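Local coordinates for twitching motility pilus retraction protein (Geobacter sulfurreducens PCA, PDB 5ZFQ), which probably hydrolyses ATP as a hexameric motor that drives retraction of the type IV pilus, at residues L137-V140 with V141-A145; S163-L166 with A167-D171; D171-N174 with T175-D179. All coordinates share one frame; numbering follows the deposited sequence.

From the N terminus, contact 1 (L137-A145) comes first: it spans the short helix 139-144 and the residues leading into it, with no loop enclosed. Strand 150-155 and a loop with the P-loop sequence pattern then lead into helix 162-176, whose early and middle turns make contact 2 (S163-D171) and whose C-terminal end makes contact 3 (D171-D179). None of the three nests in or crosses another; they run in series, the last two sharing D171. In space the chain folds back, so that helix 139-144 lies against helix 162-176: L137 and V141 meet T165 and I169, while A145 reaches K172 and R177. Together they join both helices to the mixed sheet.

Contact 1: residues L137-V140 with V141-A145; sequences LPVV and VKELA
V141 packs its CG2 methyl back against the residues that lead into helix 139-144, touching P138 CD at 3.8 Å and L137 CD2 at 4.0 Å. A chi1 of -174° puts CG1 anti to the backbone N and leaves CG2 beside that nitrogen, anti to the carbonyl carbon; the V141 side chain crosses those of L137 and P138 at a slant. The same corner is fixed by the backbone: V141 N donates to P138 O over 3.0 Å. V140, also buried, puts CG1 4.2 Å from V141 CG2. On this packed side V141 and L144 rest on M290 of strand 286-296, while L137, P138 and V140 meet L305, L307 and V309 of strand 303-310.

The other side is looser. V139 and E143 are exposed, and V139 CG2 comes no nearer to E143 OE2 than 4.3 Å, so the main chain does the holding there: E143 N donates to V139 O at 2.9 Å. One residue on, L144 N reaches V140 O at 2.9 Å. K142 bends near the end of its chain, and its ammonium group forms a salt bridge with E133. A short helix with i to i+4 bonding that follows a proline, with one apolar face laid on the sheet and the other turned to solvent, is typical of a short amphipathic helix packed at the edge of an α/β core.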
loop_
_atom_site.group_PDB
_atom_site.type_symbol
_atom_site.label_atom_id
_atom_site.label_comp_id
_atom_site.label_asym_id
_atom_site.label_seq_id
_atom_site.Cartn_x
_atom_site.Cartn_y
_atom_site.Cartn_z
ATOM N N LEU A 137 33.740 14.145 -28.809
ATOM C CA LEU A 137 32.452 13.826 -29.401
ATOM C C LEU A 137 32.536 14.011 -30.916
ATOM O O LEU A 137 33.130 14.987 -31.394
ATOM C CB LEU A 137 31.353 14.700 -28.799
ATOM C CG LEU A 137 31.060 14.410 -27.328
ATOM C CD1 LEU A 137 30.304 15.530 -26.681
ATOM C CD2 LEU A 137 30.253 13.152 -27.201
ATOM N N PRO A 138 31.957 13.055 -31.675
ATOM C CA PRO A 138 31.903 13.116 -33.143
ATOM C C PRO A 138 30.929 14.207 -33.608
ATOM O O PRO A 138 30.056 14.633 -32.830
ATOM C CB PRO A 138 31.416 11.720 -33.533
ATOM C CG PRO A 138 30.591 11.268 -32.358
ATOM C CD PRO A 138 31.216 11.893 -31.135
ATOM N N VAL A 139 31.069 14.650 -34.851
ATOM C CA VAL A 139 30.295 15.782 -35.337
ATOM C C VAL A 139 28.793 15.519 -35.303
ATOM O O VAL A 139 27.994 16.456 -35.291
ATOM C CB VAL A 139 30.697 16.147 -36.762
ATOM C CG1 VAL A 139 32.222 16.285 -36.856
ATOM C CG2 VAL A 139 30.187 15.096 -37.727
ATOM N N VAL A 140 28.402 14.249 -35.269
ATOM C CA VAL A 140 26.980 13.915 -35.306
ATOM C C VAL A 140 26.296 14.465 -34.072
ATOM O O VAL A 140 25.113 14.797 -34.107
ATOM C CB VAL A 140 26.737 12.388 -35.400
ATOM C CG1 VAL A 140 27.186 11.668 -34.113
ATOM C CG2 VAL A 140 25.272 12.099 -35.723
ATOM N N VAL A 141 27.053 14.584 -32.986
ATOM C CA VAL A 141 26.475 15.084 -31.743
ATOM C C VAL A 141 26.183 16.553 -31.932
ATOM O O VAL A 141 25.121 17.033 -31.570
ATOM C CB VAL A 141 27.400 14.895 -30.532
ATOM C CG1 VAL A 141 26.665 15.308 -29.274
ATOM C CG2 VAL A 141 27.853 13.454 -30.422
ATOM N N LYS A 142 27.144 17.252 -32.527
ATOM C CA LYS A 142 26.990 18.658 -32.853
ATOM C C LYS A 142 25.771 18.880 -33.749
ATOM O O LYS A 142 24.996 19.823 -33.537
ATOM C CB LYS A 142 28.264 19.188 -33.509
ATOM C CG LYS A 142 28.229 20.678 -33.682
ATOM C CD LYS A 142 29.610 21.296 -33.926
ATOM C CE LYS A 142 30.562 20.345 -34.623
ATOM N NZ LYS A 142 31.881 20.301 -33.928
ATOM N N GLU A 143 25.598 17.997 -34.730
ATOM C CA GLU A 143 24.443 18.057 -35.611
ATOM C C GLU A 143 23.154 17.876 -34.818
ATOM O O GLU A 143 22.141 18.525 -35.107
ATOM C CB GLU A 143 24.529 16.989 -36.698
ATOM C CG GLU A 143 25.577 17.261 -37.770
ATOM C CD GLU A 143 25.654 16.152 -38.824
ATOM O OE1 GLU A 143 24.818 15.209 -38.781
ATOM O OE2 GLU A 143 26.557 16.236 -39.696
ATOM N N LEU A 144 23.192 16.984 -33.830
ATOM C CA LEU A 144 22.018 16.716 -33.002
ATOM C C LEU A 144 21.654 17.927 -32.153
ATOM O O LEU A 144 20.485 18.130 -31.825
ATOM C CB LEU A 144 22.251 15.503 -32.106
ATOM C CG LEU A 144 22.163 14.135 -32.784
ATOM C CD1 LEU A 144 22.499 13.088 -31.766
ATOM C CD2 LEU A 144 20.786 13.907 -33.323
ATOM N N ALA A 145 22.660 18.739 -31.827
ATOM C CA ALA A 145 22.487 19.936 -31.005
ATOM C C ALA A 145 21.917 21.084 -31.818
ATOM O O ALA A 145 21.646 22.174 -31.293
ATOM C CB ALA A 145 23.814 20.342 -30.373
#

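Contact 2: residues S163-L166 with A167-D171; sequences STTL and AAIID
S163 O accepts a hydrogen bond from A167 N at 2.8 Å, in the helix that begins at the end of a sequence matching the Walker A (P-loop) motif, consistent with a secretion ATPase in which this helix packs on the central sheet. S163 itself belongs to that pattern. At T164 the next bond is longer, with A168 N 3.1 Å from T164 O; the T164 hydroxyl has a weak bond to G161 O. T165 makes the one side-chain to side-chain approach between the two segments. Its CG2 methyl, anti to the backbone N, runs alongside I169 and approaches I169 CD1 to 4.1 Å. That leaves OG1 on the other branch, beside the backbone N, where it bonds to Q292. In the backbone, I169 N donates to T165 O with an N-H...O angle of 158°. L166 packs on the sheet, against V154, L227, L251 and T253, and I170 extends this packing onto L227 and L251. I170 N lies 2.9 Å from L166 O in a hydrogen bond, and I170 CG1 rests 3.4 Å from the same oxygen.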
loop_
_atom_site.group_PDB
_atom_site.type_symbol
_atom_site.label_atom_id
_atom_site.label_comp_id
_atom_site.label_asym_id
_atom_site.label_seq_id
_atom_site.Cartn_x
_atom_site.Cartn_y
_atom_site.Cartn_z
ATOM N N SER A 163 26.656 14.451 -18.105
ATOM C CA SER A 163 26.655 15.864 -17.746
ATOM C C SER A 163 27.527 16.754 -18.658
ATOM O O SER A 163 27.089 17.832 -19.048
ATOM C CB SER A 163 27.094 16.005 -16.288
ATOM O OG SER A 163 28.403 15.471 -16.104
ATOM N N THR A 164 28.739 16.312 -19.012
ATOM C CA THR A 164 29.595 17.130 -19.882
ATOM C C THR A 164 29.099 17.119 -21.322
ATOM O O THR A 164 29.329 18.073 -22.065
ATOM C CB THR A 164 31.106 16.688 -19.888
ATOM O OG1 THR A 164 31.232 15.311 -20.262
ATOM C CG2 THR A 164 31.729 16.883 -18.541
ATOM N N THR A 165 28.443 16.035 -21.723
ATOM C CA THR A 165 27.880 15.956 -23.066
ATOM C C THR A 165 26.672 16.877 -23.164
ATOM O O THR A 165 26.558 17.673 -24.103
ATOM C CB THR A 165 27.495 14.516 -23.433
ATOM O OG1 THR A 165 28.686 13.765 -23.703
ATOM C CG2 THR A 165 26.617 14.495 -24.663
ATOM N N LEU A 166 25.793 16.790 -22.172
ATOM C CA LEU A 166 24.643 17.681 -22.069
ATOM C C LEU A 166 25.034 19.148 -21.906
ATOM O O LEU A 166 24.449 20.028 -22.542
ATOM C CB LEU A 166 23.769 17.238 -20.901
ATOM C CG LEU A 166 23.055 15.965 -21.331
ATOM C CD1 LEU A 166 22.525 15.196 -20.135
ATOM C CD2 LEU A 166 21.948 16.355 -22.302
ATOM N N ALA A 167 26.027 19.408 -21.065
ATOM C CA ALA A 167 26.558 20.746 -20.900
ATOM C C ALA A 167 26.983 21.347 -22.234
ATOM O O ALA A 167 26.660 22.497 -22.537
ATOM C CB ALA A 167 27.729 20.726 -19.934
ATOM N N ALA A 168 27.702 20.572 -23.035
ATOM C CA ALA A 168 28.239 21.081 -24.294
ATOM C C ALA A 168 27.115 21.372 -25.285
ATOM O O ALA A 168 27.151 22.356 -26.033
ATOM C CB ALA A 168 29.223 20.092 -24.879
ATOM N N ILE A 169 26.119 20.495 -25.289
ATOM C CA ILE A 169 24.946 20.661 -26.134
ATOM C C ILE A 169 24.188 21.938 -25.769
ATOM O O ILE A 169 23.838 22.741 -26.646
ATOM C CB ILE A 169 24.001 19.442 -26.027
ATOM C CG1 ILE A 169 24.590 18.256 -26.800
ATOM C CG2 ILE A 169 22.627 19.794 -26.561
ATOM C CD1 ILE A 169 23.927 16.926 -26.505
ATOM N N ILE A 170 23.952 22.129 -24.474
ATOM C CA ILE A 170 23.199 23.285 -24.025
ATOM C C ILE A 170 23.974 24.569 -24.282
ATOM O O ILE A 170 23.382 25.578 -24.706
ATOM C CB ILE A 170 22.827 23.157 -22.535
ATOM C CG1 ILE A 170 21.713 22.110 -22.385
ATOM C CG2 ILE A 170 22.353 24.485 -21.978
ATOM C CD1 ILE A 170 21.650 21.458 -21.042
ATOM N N ASP A 171 25.287 24.526 -24.058
ATOM C CA ASP A 171 26.142 25.670 -24.327
ATOM C C ASP A 171 26.022 26.105 -25.782
ATOM O O ASP A 171 25.928 27.300 -26.079
ATOM C CB ASP A 171 27.599 25.346 -24.009
ATOM C CG ASP A 171 28.517 26.542 -24.194
ATOM O OD1 ASP A 171 28.183 27.666 -23.747
ATOM O OD2 ASP A 171 29.587 26.358 -24.803
#

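Contact 3: residues D171-N174 with T175-D179; sequences DKIN and TERHD
K172 crosses E176 at a slant, its CG 3.5 Å from E176 OE2. The lysine is extended as far as CE, and the turn at its last torsion (chi4 63°) swings NZ onto E176 OE2 at 2.6 Å. In this salt bridge NZ meets OE2 on the syn side, 24° out of the carboxylate plane. E146 gives NZ a second, long and weak ion pair, and two carboxylates near NZ would probably help keep it protonated.

T175 turns its hydroxyl back along the helix. OG1, anti to the carbonyl carbon (chi1 -62°), donates to D171 O at 2.8 Å, while T175 N donates to the same oxygen at 3.0 Å from the opposite face of the carbonyl. D171 O is thus gripped by two donors of one residue. The D171 carboxylate pairs with K195.

Here helix 162-176 ends and the chain turns toward strand 180-185, the neighbour of strand 225-230 in the mixed sheet. R177 is the first residue to leave helical geometry, yet its N still donates to I173 O at 2.8 Å. Its extended chain passes the isoleucine, with R177 CD 3.8 Å from I173 CG2, and I173 CG1 covers one face of the guanidinium. R177 NH2 binds the carbonyl oxygen of K147 and, weakly, that of A145. On another side of the helix, the N174 amide is held by backbone groups: ND2 donates to P193 O, and OD1 accepts from K195 N and C197 N.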
loop_
_atom_site.group_PDB
_atom_site.type_symbol
_atom_site.label_atom_id
_atom_site.label_comp_id
_atom_site.label_asym_id
_atom_site.label_seq_id
_atom_site.Cartn_x
_atom_site.Cartn_y
_atom_site.Cartn_z
ATOM N N ASP A 171 25.287 24.526 -24.058
ATOM C CA ASP A 171 26.142 25.670 -24.327
ATOM C C ASP A 171 26.022 26.105 -25.782
ATOM O O ASP A 171 25.928 27.300 -26.079
ATOM C CB ASP A 171 27.599 25.346 -24.009
ATOM C CG ASP A 171 28.517 26.542 -24.194
ATOM O OD1 ASP A 171 28.183 27.666 -23.747
ATOM O OD2 ASP A 171 29.587 26.358 -24.803
ATOM N N LYS A 172 26.030 25.127 -26.685
ATOM C CA LYS A 172 25.931 25.404 -28.106
ATOM C C LYS A 172 24.571 26.025 -28.436
ATOM O O LYS A 172 24.485 26.956 -29.251
ATOM C CB LYS A 172 26.148 24.133 -28.918
ATOM C CG LYS A 172 26.004 24.359 -30.420
ATOM C CD LYS A 172 26.041 23.049 -31.210
ATOM C CE LYS A 172 25.974 23.299 -32.718
ATOM N NZ LYS A 172 27.153 24.067 -33.267
ATOM N N ILE A 173 23.519 25.510 -27.797
ATOM C CA ILE A 173 22.176 25.999 -28.005
ATOM C C ILE A 173 22.052 27.431 -27.522
ATOM O O ILE A 173 21.532 28.298 -28.227
ATOM C CB ILE A 173 21.158 25.122 -27.273
ATOM C CG1 ILE A 173 21.077 23.751 -27.939
ATOM C CG2 ILE A 173 19.778 25.785 -27.229
ATOM C CD1 ILE A 173 20.241 22.757 -27.168
ATOM N N ASN A 174 22.527 27.653 -26.302
ATOM C CA ASN A 174 22.562 28.954 -25.663
ATOM C C ASN A 174 23.330 30.002 -26.475
ATOM O O ASN A 174 23.041 31.213 -26.396
ATOM C CB ASN A 174 23.193 28.786 -24.278
ATOM C CG ASN A 174 23.192 30.060 -23.447
ATOM O OD1 ASN A 174 22.421 30.984 -23.681
ATOM N ND2 ASN A 174 24.080 30.105 -22.465
ATOM N N THR A 175 24.322 29.529 -27.234
ATOM C CA THR A 175 25.150 30.386 -28.073
ATOM C C THR A 175 24.433 30.745 -29.382
ATOM O O THR A 175 24.525 31.878 -29.873
ATOM C CB THR A 175 26.521 29.714 -28.415
ATOM O OG1 THR A 175 27.270 29.470 -27.212
ATOM C CG2 THR A 175 27.354 30.603 -29.334
ATOM N N GLU A 176 23.705 29.778 -29.937
ATOM C CA GLU A 176 23.166 29.926 -31.284
ATOM C C GLU A 176 21.698 30.346 -31.347
ATOM O O GLU A 176 21.310 31.038 -32.279
ATOM C CB GLU A 176 23.352 28.621 -32.061
ATOM C CG GLU A 176 24.795 28.250 -32.330
ATOM C CD GLU A 176 24.938 26.916 -33.060
ATOM O OE1 GLU A 176 23.907 26.309 -33.461
ATOM O OE2 GLU A 176 26.093 26.471 -33.228
ATOM N N ARG A 177 20.878 29.942 -30.377
ATOM C CA ARG A 177 19.436 30.206 -30.470
ATOM C C ARG A 177 18.950 31.394 -29.638
ATOM O O ARG A 177 19.679 31.928 -28.821
ATOM C CB ARG A 177 18.646 28.958 -30.062
ATOM C CG ARG A 177 18.963 27.752 -30.907
ATOM C CD ARG A 177 18.169 26.516 -30.539
ATOM N NE ARG A 177 18.886 25.324 -30.983
ATOM C CZ ARG A 177 18.355 24.111 -31.091
ATOM N NH1 ARG A 177 17.082 23.898 -30.792
ATOM N NH2 ARG A 177 19.102 23.101 -31.512
ATOM N N HIS A 178 17.706 31.802 -29.848
ATOM C CA HIS A 178 17.076 32.772 -28.959
ATOM C C HIS A 178 15.890 32.128 -28.234
ATOM O O HIS A 178 14.724 32.509 -28.433
ATOM C CB HIS A 178 16.633 34.009 -29.731
ATOM C CG HIS A 178 17.737 34.643 -30.513
ATOM N ND1 HIS A 178 18.052 34.257 -31.800
ATOM C CD2 HIS A 178 18.628 35.607 -30.175
ATOM C CE1 HIS A 178 19.078 34.972 -32.228
ATOM N NE2 HIS A 178 19.447 35.795 -31.262
ATOM N N ASP A 179 16.211 31.152 -27.386
ATOM C CA ASP A 179 15.205 30.336 -26.714
ATOM C C ASP A 179 15.237 30.557 -25.217
ATOM O O ASP A 179 16.135 31.207 -24.687
ATOM C CB ASP A 179 15.414 28.837 -27.001
ATOM C CG ASP A 179 15.142 28.461 -28.456
ATOM O OD1 ASP A 179 14.464 29.242 -29.186
ATOM O OD2 ASP A 179 15.607 27.361 -28.861
#